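Local coordinates for iron superoxide dismutase (Trypanosoma cruzi, PDB 2GPC), which catalyses the dismutation of superoxide to dioxygen and hydrogen peroxide at a mononuclear iron site, at residues A[2-7]-A[26-31]; A[30-35]-A[73-78]; A[50-55]-A[59-64]. All blocks are in the same frame, centred on the assembly; numbering follows the deposited sequence.

Contact 1 of 3, residues A[2-7]-A[26-31]; sequences FSIPPL and LHYDKH. With FE2 (Fe (II) ion), chain C.
With CG set opposite the backbone N (chi1 -175°), the side chain of Tyr28 reaches from helix 21-44 to the N-terminal loop 2-7, where Leu7 meets it with CG on the side away from its own carbonyl carbon (chi1 -69°). Leu7 and Tyr28 run past each other in opposite directions, and the leucine branch settles over one face of the ring: CG makes a CH-pi contact 4.1 Å from the ring centroid, displaced toward the rim, while Leu7 CD2 lies 3.5 Å from Tyr28 CD1. Ile4 comes to meet Tyr28 from the opposite direction, its CD1 3.7 Å from Tyr28 CZ and oblique to the ring. Between these two residues the phenol ends in a hydrogen bond, Tyr28 OH donating to Pro5 O at 2.7 Å. The carbonyl oxygen lies at the ring edge, but the hydroxyl stands above the carbonyl plane, 43° out of it, and so does not follow a lone pair. Pro6 CA lies 3.4 Å from Tyr28 OH.

The preceding His27 turns off at roughly a right angle to Tyr28 and binds the iron through NE2 at 2.1 Å; His75, Asp160, His164 and a water complete the site. Trp79 of helix 63-80 meets the rings of both Tyr28 and His27 and touches Leu7, linking Tyr28 to the iron site by aromatic packing. The chemistry is thus a buried phenol whose proton is committed to a main-chain oxygen, its ring covered on one face by Leu7 and touched obliquely by Ile4, which ties the N-terminal loop to the helix that supplies a metal ligand.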
# COMPACT_ATOMS: atom_id res chain seq x y z
N PHE A 2 14.25 -8.42 -20.22
CA PHE A 2 14.21 -7.16 -19.47
C PHE A 2 15.22 -7.19 -18.33
O PHE A 2 15.38 -8.20 -17.64
CB PHE A 2 12.82 -6.86 -18.92
CG PHE A 2 11.79 -6.65 -19.98
CD1 PHE A 2 11.79 -5.50 -20.74
CD2 PHE A 2 10.82 -7.62 -20.24
CE1 PHE A 2 10.84 -5.30 -21.73
CE2 PHE A 2 9.87 -7.44 -21.23
CZ PHE A 2 9.87 -6.27 -21.97
N SER A 3 15.92 -6.07 -18.17
CA SER A 3 16.77 -5.85 -17.01
C SER A 3 16.61 -4.40 -16.54
O SER A 3 15.98 -3.58 -17.21
CB SER A 3 18.23 -6.18 -17.31
OG SER A 3 18.79 -5.24 -18.20
N ILE A 4 17.17 -4.10 -15.38
CA ILE A 4 17.20 -2.74 -14.87
C ILE A 4 18.63 -2.32 -14.57
O ILE A 4 19.48 -3.16 -14.22
CB ILE A 4 16.33 -2.58 -13.60
CG1 ILE A 4 16.71 -3.63 -12.55
CG2 ILE A 4 14.84 -2.63 -13.98
CD1 ILE A 4 16.05 -3.38 -11.19
N PRO A 5 18.89 -1.02 -14.70
CA PRO A 5 20.22 -0.49 -14.40
C PRO A 5 20.54 -0.65 -12.91
O PRO A 5 19.61 -0.73 -12.10
CB PRO A 5 20.12 0.99 -14.78
CG PRO A 5 18.83 1.16 -15.52
CD PRO A 5 17.96 0.03 -15.14
N PRO A 6 21.82 -0.72 -12.55
CA PRO A 6 22.20 -0.73 -11.13
C PRO A 6 21.78 0.57 -10.44
O PRO A 6 21.56 1.59 -11.11
CB PRO A 6 23.75 -0.87 -11.17
CG PRO A 6 24.18 -0.63 -12.57
CD PRO A 6 22.99 -0.82 -13.45
N LEU A 7 21.66 0.52 -9.12
CA LEU A 7 21.52 1.73 -8.32
C LEU A 7 22.61 2.72 -8.76
O LEU A 7 23.76 2.31 -8.92
CB LEU A 7 21.65 1.41 -6.83
CG LEU A 7 20.52 0.61 -6.17
CD1 LEU A 7 20.93 0.19 -4.76
CD2 LEU A 7 19.20 1.38 -6.13
N LEU A 26 16.57 -4.33 0.25
CA LEU A 26 15.27 -4.98 0.15
C LEU A 26 14.46 -4.34 -0.97
O LEU A 26 13.89 -5.04 -1.81
CB LEU A 26 14.50 -4.90 1.47
CG LEU A 26 15.01 -5.79 2.60
CD1 LEU A 26 14.41 -5.30 3.90
CD2 LEU A 26 14.70 -7.27 2.38
N HIS A 27 14.42 -3.02 -0.99
CA HIS A 27 13.62 -2.30 -1.98
C HIS A 27 14.09 -2.62 -3.42
O HIS A 27 13.26 -2.88 -4.29
CB HIS A 27 13.63 -0.79 -1.65
CG HIS A 27 12.53 -0.01 -2.30
ND1 HIS A 27 12.45 1.36 -2.19
CD2 HIS A 27 11.47 -0.39 -3.06
CE1 HIS A 27 11.39 1.80 -2.85
NE2 HIS A 27 10.78 0.76 -3.39
N TYR A 28 15.40 -2.68 -3.64
CA TYR A 28 15.94 -2.92 -4.98
C TYR A 28 15.96 -4.41 -5.34
O TYR A 28 15.46 -4.80 -6.40
CB TYR A 28 17.37 -2.34 -5.10
CG TYR A 28 17.97 -2.45 -6.48
CD1 TYR A 28 17.73 -1.46 -7.44
CD2 TYR A 28 18.75 -3.54 -6.85
CE1 TYR A 28 18.25 -1.55 -8.72
CE2 TYR A 28 19.30 -3.64 -8.14
CZ TYR A 28 19.04 -2.64 -9.07
OH TYR A 28 19.56 -2.72 -10.35
N ASP A 29 16.54 -5.24 -4.48
CA ASP A 29 16.72 -6.66 -4.79
C ASP A 29 15.41 -7.45 -4.73
O ASP A 29 15.22 -8.37 -5.53
CB ASP A 29 17.72 -7.34 -3.83
CG ASP A 29 19.18 -6.98 -4.12
OD1 ASP A 29 19.52 -6.39 -5.18
OD2 ASP A 29 20.06 -7.30 -3.30
N LYS A 30 14.54 -7.13 -3.78
CA LYS A 30 13.28 -7.87 -3.65
C LYS A 30 12.16 -7.24 -4.49
O LYS A 30 11.58 -7.92 -5.36
CB LYS A 30 12.85 -8.00 -2.18
CG LYS A 30 13.86 -8.70 -1.26
CD LYS A 30 14.27 -10.08 -1.78
CE LYS A 30 15.14 -10.82 -0.78
NZ LYS A 30 15.58 -12.13 -1.34
N HIS A 31 11.85 -5.97 -4.25
CA HIS A 31 10.72 -5.34 -4.93
C HIS A 31 11.05 -5.02 -6.39
O HIS A 31 10.38 -5.52 -7.28
CB HIS A 31 10.21 -4.10 -4.17
CG HIS A 31 9.64 -4.43 -2.83
ND1 HIS A 31 8.36 -4.92 -2.67
CD2 HIS A 31 10.19 -4.40 -1.59
CE1 HIS A 31 8.15 -5.17 -1.39
NE2 HIS A 31 9.24 -4.87 -0.71
FE FE2 C . 8.80 0.70 -4.22
O HOH W 1 6.71 1.05 -5.02

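Contact 2 of 3, residues A[30-35]-A[73-78]; sequences KHHQGY and FNHTFY. With FE2 (Fe (II) ion), chain C.
His32 lays one face of its imidazole against the CB of His75, which sits over the centre of the ring in a CH-pi contact. This is the crossing of the two long helices of the alpha-hairpin domain of iron/manganese superoxide dismutases: the segments 30-35 and 73-78 run roughly antiparallel, at 136° between their directions, with axes 10.1 Å apart. His32, Tyr35 and His75 form an aromatic cluster between them. The side chains of His32 and His75 pass each other in opposite directions, their ring planes 34° apart and their centroids separated by 5.1 Å. Tyr35 crosses His75 at about a right angle along the side chains, and its CE2 comes within 3.8 Å of His75 CE1.

The polar ends of the cluster are held by residues near the segments. His32 NE2 is hydrogen-bonded to Ile72 O and its ND1 to Trp79 NE1, which fixes the rotation of the ring. Gln71 serves both other members, its carbonyl O pairing with His75 ND1 and its side-chain NE2 with Tyr35 OH; the first of these orients an iron ligand. His75 CG is anti to its carbonyl carbon (chi1 -80°), which turns the ring so that NE2 reaches the iron at 2.1 Å. On the subunit side, His31 NE2 is hydrogen-bonded to Tyr167 OH of the second subunit, and Tyr35 packs on its Phe120. At the other end of the crossing, Thr76 OG1 lies at the edge of the His32 ring, in its plane, 3.2 Å from His32 CE1.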
# COMPACT_ATOMS: atom_id res chain seq x y z
N LYS A 30 14.54 -7.13 -3.78
CA LYS A 30 13.28 -7.87 -3.65
C LYS A 30 12.16 -7.24 -4.49
O LYS A 30 11.58 -7.92 -5.36
CB LYS A 30 12.85 -8.00 -2.18
CG LYS A 30 13.86 -8.70 -1.26
CD LYS A 30 14.27 -10.08 -1.78
CE LYS A 30 15.14 -10.82 -0.78
NZ LYS A 30 15.58 -12.13 -1.34
N HIS A 31 11.85 -5.97 -4.25
CA HIS A 31 10.72 -5.34 -4.93
C HIS A 31 11.05 -5.02 -6.39
O HIS A 31 10.38 -5.52 -7.28
CB HIS A 31 10.21 -4.10 -4.17
CG HIS A 31 9.64 -4.43 -2.83
ND1 HIS A 31 8.36 -4.92 -2.67
CD2 HIS A 31 10.19 -4.40 -1.59
CE1 HIS A 31 8.15 -5.17 -1.39
NE2 HIS A 31 9.24 -4.87 -0.71
N HIS A 32 12.10 -4.25 -6.64
CA HIS A 32 12.37 -3.78 -7.99
C HIS A 32 12.75 -4.94 -8.92
O HIS A 32 12.17 -5.10 -9.99
CB HIS A 32 13.45 -2.70 -7.99
CG HIS A 32 13.47 -1.85 -9.22
ND1 HIS A 32 14.43 -0.88 -9.44
CD2 HIS A 32 12.65 -1.81 -10.30
CE1 HIS A 32 14.21 -0.29 -10.60
NE2 HIS A 32 13.13 -0.83 -11.14
N GLN A 33 13.70 -5.76 -8.49
CA GLN A 33 14.12 -6.91 -9.30
C GLN A 33 13.02 -7.94 -9.42
O GLN A 33 12.95 -8.64 -10.43
CB GLN A 33 15.40 -7.55 -8.77
CG GLN A 33 16.64 -6.68 -9.01
CD GLN A 33 17.27 -6.85 -10.39
OE1 GLN A 33 16.61 -7.27 -11.36
NE2 GLN A 33 18.55 -6.50 -10.48
N GLY A 34 12.19 -8.04 -8.40
CA GLY A 34 11.06 -8.95 -8.40
C GLY A 34 10.09 -8.62 -9.52
O GLY A 34 9.56 -9.52 -10.17
N TYR A 35 9.85 -7.33 -9.76
CA TYR A 35 9.01 -6.90 -10.87
C TYR A 35 9.63 -7.31 -12.21
O TYR A 35 8.94 -7.74 -13.12
CB TYR A 35 8.77 -5.38 -10.84
CG TYR A 35 7.92 -4.91 -9.69
CD1 TYR A 35 6.65 -5.43 -9.48
CD2 TYR A 35 8.37 -3.92 -8.81
CE1 TYR A 35 5.85 -5.00 -8.44
CE2 TYR A 35 7.56 -3.47 -7.76
CZ TYR A 35 6.30 -4.02 -7.59
OH TYR A 35 5.49 -3.62 -6.57
N PHE A 73 9.63 1.03 -14.36
CA PHE A 73 9.95 2.41 -14.76
C PHE A 73 9.97 3.35 -13.55
O PHE A 73 10.92 4.12 -13.38
CB PHE A 73 8.95 2.90 -15.81
CG PHE A 73 9.12 4.34 -16.20
CD1 PHE A 73 9.86 4.69 -17.33
CD2 PHE A 73 8.56 5.34 -15.43
CE1 PHE A 73 10.03 6.03 -17.68
CE2 PHE A 73 8.72 6.67 -15.77
CZ PHE A 73 9.46 7.01 -16.91
N ASN A 74 8.94 3.27 -12.70
CA ASN A 74 8.80 4.20 -11.57
C ASN A 74 9.97 4.05 -10.59
O ASN A 74 10.48 5.04 -10.08
CB ASN A 74 7.48 4.00 -10.81
CG ASN A 74 6.25 4.35 -11.64
OD1 ASN A 74 6.35 5.05 -12.63
ND2 ASN A 74 5.08 3.86 -11.22
N HIS A 75 10.41 2.82 -10.34
CA HIS A 75 11.49 2.56 -9.39
C HIS A 75 12.81 3.08 -9.93
O HIS A 75 13.56 3.72 -9.21
CB HIS A 75 11.58 1.07 -9.01
CG HIS A 75 10.58 0.68 -7.99
ND1 HIS A 75 9.26 0.42 -8.31
CD2 HIS A 75 10.66 0.57 -6.64
CE1 HIS A 75 8.59 0.15 -7.21
NE2 HIS A 75 9.41 0.23 -6.18
N THR A 76 13.09 2.83 -11.20
CA THR A 76 14.31 3.36 -11.82
C THR A 76 14.33 4.89 -11.75
O THR A 76 15.35 5.48 -11.40
CB THR A 76 14.48 2.85 -13.27
OG1 THR A 76 14.84 1.46 -13.24
CG2 THR A 76 15.67 3.52 -13.96
N PHE A 77 13.20 5.52 -12.05
CA PHE A 77 13.09 6.98 -11.98
C PHE A 77 13.27 7.50 -10.55
O PHE A 77 13.79 8.59 -10.34
CB PHE A 77 11.75 7.44 -12.55
CG PHE A 77 11.76 8.86 -13.01
CD1 PHE A 77 12.04 9.18 -14.33
CD2 PHE A 77 11.50 9.89 -12.11
CE1 PHE A 77 12.07 10.52 -14.75
CE2 PHE A 77 11.53 11.21 -12.52
CZ PHE A 77 11.82 11.53 -13.83
N TYR A 78 12.83 6.70 -9.59
CA TYR A 78 12.95 7.00 -8.17
C TYR A 78 14.42 7.01 -7.69
O TYR A 78 14.85 7.94 -7.01
CB TYR A 78 12.14 5.98 -7.38
CG TYR A 78 12.31 5.97 -5.88
CD1 TYR A 78 12.03 7.10 -5.10
CD2 TYR A 78 12.72 4.82 -5.23
CE1 TYR A 78 12.15 7.06 -3.70
CE2 TYR A 78 12.86 4.78 -3.85
CZ TYR A 78 12.58 5.90 -3.09
OH TYR A 78 12.73 5.81 -1.72
FE FE2 C . 8.80 0.70 -4.22
O HOH W 1 6.71 1.05 -5.02

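Contact 3 of 3, residues A[50-55]-A[59-64]; sequences ATKSIE and RTEKGP
Two salt bridges join Lys52 to Glu61 and Glu55 to Arg59 around the short helix 54-60. In the first, the lysine chain is extended beyond CG and spans the turn of chain, so that NZ meets Glu61 OE2 at 2.6 Å. The glutamate is bent at chi2, and the two side chains cross at about a right angle; the ammonium comes in on the anti side of OE2, 18° out of the carboxylate plane. The second is much longer, with Glu55 OE1 3.5 Å from Arg59 NH1. Its planar groups are turned 86° apart, almost perpendicular, so the pair is a loose electrostatic contact, not a two-pronged bridge. Arg59 bends at chi3, folding its guanidinium back along the helix until one face, near its rim, lies over Glu55 O.

Hydrogen bonding supplies the rest. Lys52 NZ also donates to Thr60 OG1, 3.0 Å away, and two oxygens therefore grip one ammonium. That hydroxyl is itself bonded to the carbonyl of Glu56 one turn back, which helps hold the hydroxyl where the ammonium meets it. In the main chain, Arg59 N donates to Glu55 O at 3.1 Å, an i to i+4 helical bond with a moderately bent N-H...O angle of 145°.

Ile54 and Glu55 rest on Phe73 of helix 63-80, and Glu61 touches Leu49. Ser53 occupies the N-cap position, its side chain capping a backbone N, and Glu61 is the first residue to leave helical geometry at the other end. The result is a short surface helix with a serine N-cap, its C-terminal end tied back to Lys52 just before that cap, in the connection between the two long helices of the alpha-hairpin domain.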
# COMPACT_ATOMS: atom_id res chain seq x y z
N ALA A 50 7.47 -9.71 -25.72
CA ALA A 50 8.92 -9.89 -25.88
C ALA A 50 9.58 -8.83 -26.78
O ALA A 50 10.78 -8.58 -26.66
CB ALA A 50 9.24 -11.29 -26.40
N THR A 51 8.79 -8.20 -27.65
CA THR A 51 9.26 -7.15 -28.57
C THR A 51 8.91 -5.72 -28.13
O THR A 51 9.30 -4.76 -28.80
CB THR A 51 8.66 -7.39 -29.95
OG1 THR A 51 7.24 -7.60 -29.85
CG2 THR A 51 9.21 -8.68 -30.56
N LYS A 52 8.16 -5.57 -27.05
CA LYS A 52 7.83 -4.24 -26.53
C LYS A 52 8.86 -3.79 -25.50
O LYS A 52 9.38 -4.60 -24.74
CB LYS A 52 6.44 -4.26 -25.88
CG LYS A 52 5.31 -4.60 -26.85
CD LYS A 52 3.98 -4.11 -26.33
CE LYS A 52 2.87 -4.38 -27.30
NZ LYS A 52 1.55 -4.09 -26.71
N SER A 53 9.16 -2.50 -25.49
CA SER A 53 9.99 -1.91 -24.43
C SER A 53 9.13 -1.71 -23.19
O SER A 53 7.91 -1.85 -23.23
CB SER A 53 10.58 -0.57 -24.89
OG SER A 53 9.57 0.42 -25.01
N ILE A 54 9.77 -1.37 -22.07
CA ILE A 54 9.05 -1.04 -20.84
C ILE A 54 8.06 0.07 -21.12
O ILE A 54 6.89 -0.02 -20.74
CB ILE A 54 10.04 -0.63 -19.72
CG1 ILE A 54 10.87 -1.84 -19.26
CG2 ILE A 54 9.32 -0.00 -18.52
CD1 ILE A 54 10.05 -2.96 -18.65
N GLU A 55 8.51 1.12 -21.80
CA GLU A 55 7.66 2.28 -22.08
C GLU A 55 6.50 1.92 -23.00
O GLU A 55 5.38 2.38 -22.79
CB GLU A 55 8.48 3.45 -22.64
CG GLU A 55 9.32 4.16 -21.59
CD GLU A 55 9.99 5.44 -22.09
OE1 GLU A 55 9.49 6.04 -23.08
OE2 GLU A 55 11.01 5.85 -21.51
N ARG A 59 2.36 2.22 -22.13
CA ARG A 59 1.47 3.01 -22.99
C ARG A 59 0.32 2.21 -23.60
O ARG A 59 -0.73 2.78 -23.89
CB ARG A 59 2.29 3.68 -24.10
CG ARG A 59 3.20 4.78 -23.60
CD ARG A 59 3.78 5.68 -24.69
NE ARG A 59 4.48 4.91 -25.73
CZ ARG A 59 5.81 4.82 -25.85
NH1 ARG A 59 6.63 5.45 -25.02
NH2 ARG A 59 6.32 4.08 -26.84
N THR A 60 0.52 0.90 -23.79
CA THR A 60 -0.41 0.08 -24.59
C THR A 60 -1.07 -1.08 -23.86
O THR A 60 -2.01 -1.68 -24.40
CB THR A 60 0.31 -0.48 -25.83
OG1 THR A 60 1.34 -1.40 -25.43
CG2 THR A 60 1.05 0.61 -26.61
N GLU A 61 -0.60 -1.43 -22.67
CA GLU A 61 -1.15 -2.58 -21.95
C GLU A 61 -1.82 -2.12 -20.65
O GLU A 61 -1.64 -0.98 -20.21
CB GLU A 61 -0.06 -3.61 -21.63
CG GLU A 61 0.72 -4.16 -22.83
CD GLU A 61 -0.03 -5.23 -23.63
OE1 GLU A 61 -0.98 -5.87 -23.11
OE2 GLU A 61 0.36 -5.45 -24.79
N LYS A 62 -2.59 -3.02 -20.04
CA LYS A 62 -3.33 -2.73 -18.82
C LYS A 62 -3.32 -3.92 -17.85
O LYS A 62 -2.79 -4.99 -18.17
CB LYS A 62 -4.76 -2.28 -19.15
CG LYS A 62 -5.69 -3.39 -19.62
CD LYS A 62 -6.77 -2.84 -20.53
CE LYS A 62 -7.95 -3.81 -20.69
NZ LYS A 62 -9.24 -3.07 -20.88
N GLY A 63 -3.89 -3.72 -16.66
CA GLY A 63 -3.96 -4.77 -15.66
C GLY A 63 -2.60 -5.17 -15.10
O GLY A 63 -1.68 -4.36 -15.07
N PRO A 64 -2.47 -6.41 -14.63
CA PRO A 64 -1.20 -6.88 -14.04
C PRO A 64 0.08 -6.66 -14.87
O PRO A 64 1.11 -6.33 -14.31
CB PRO A 64 -1.45 -8.36 -13.81
CG PRO A 64 -2.95 -8.44 -13.57
CD PRO A 64 -3.53 -7.42 -14.51

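All three contacts fall within the alpha-hairpin domain, at different depths. Contact 2 is buried, contact 1 partly so, and contact 3 lies on the surface, its centre about 18 Å from that of the chain. Contacts 1 and 2 share helix 21-44, the iron and the dimer interface, each contributing one histidine ligand, and Ile4 of contact 1 packs on His32 of contact 2. Contact 1 pairs a tyrosine with aliphatic groups and a main-chain carbonyl, contact 2 clusters aromatic rings, whereas contact 3 depends on charged side chains. Contact 3 sits in the connection between the hairpin helices; Phe2 of contact 1 packs on Ile54, and Phe73 of contact 2 touches both Ile54 and Glu55.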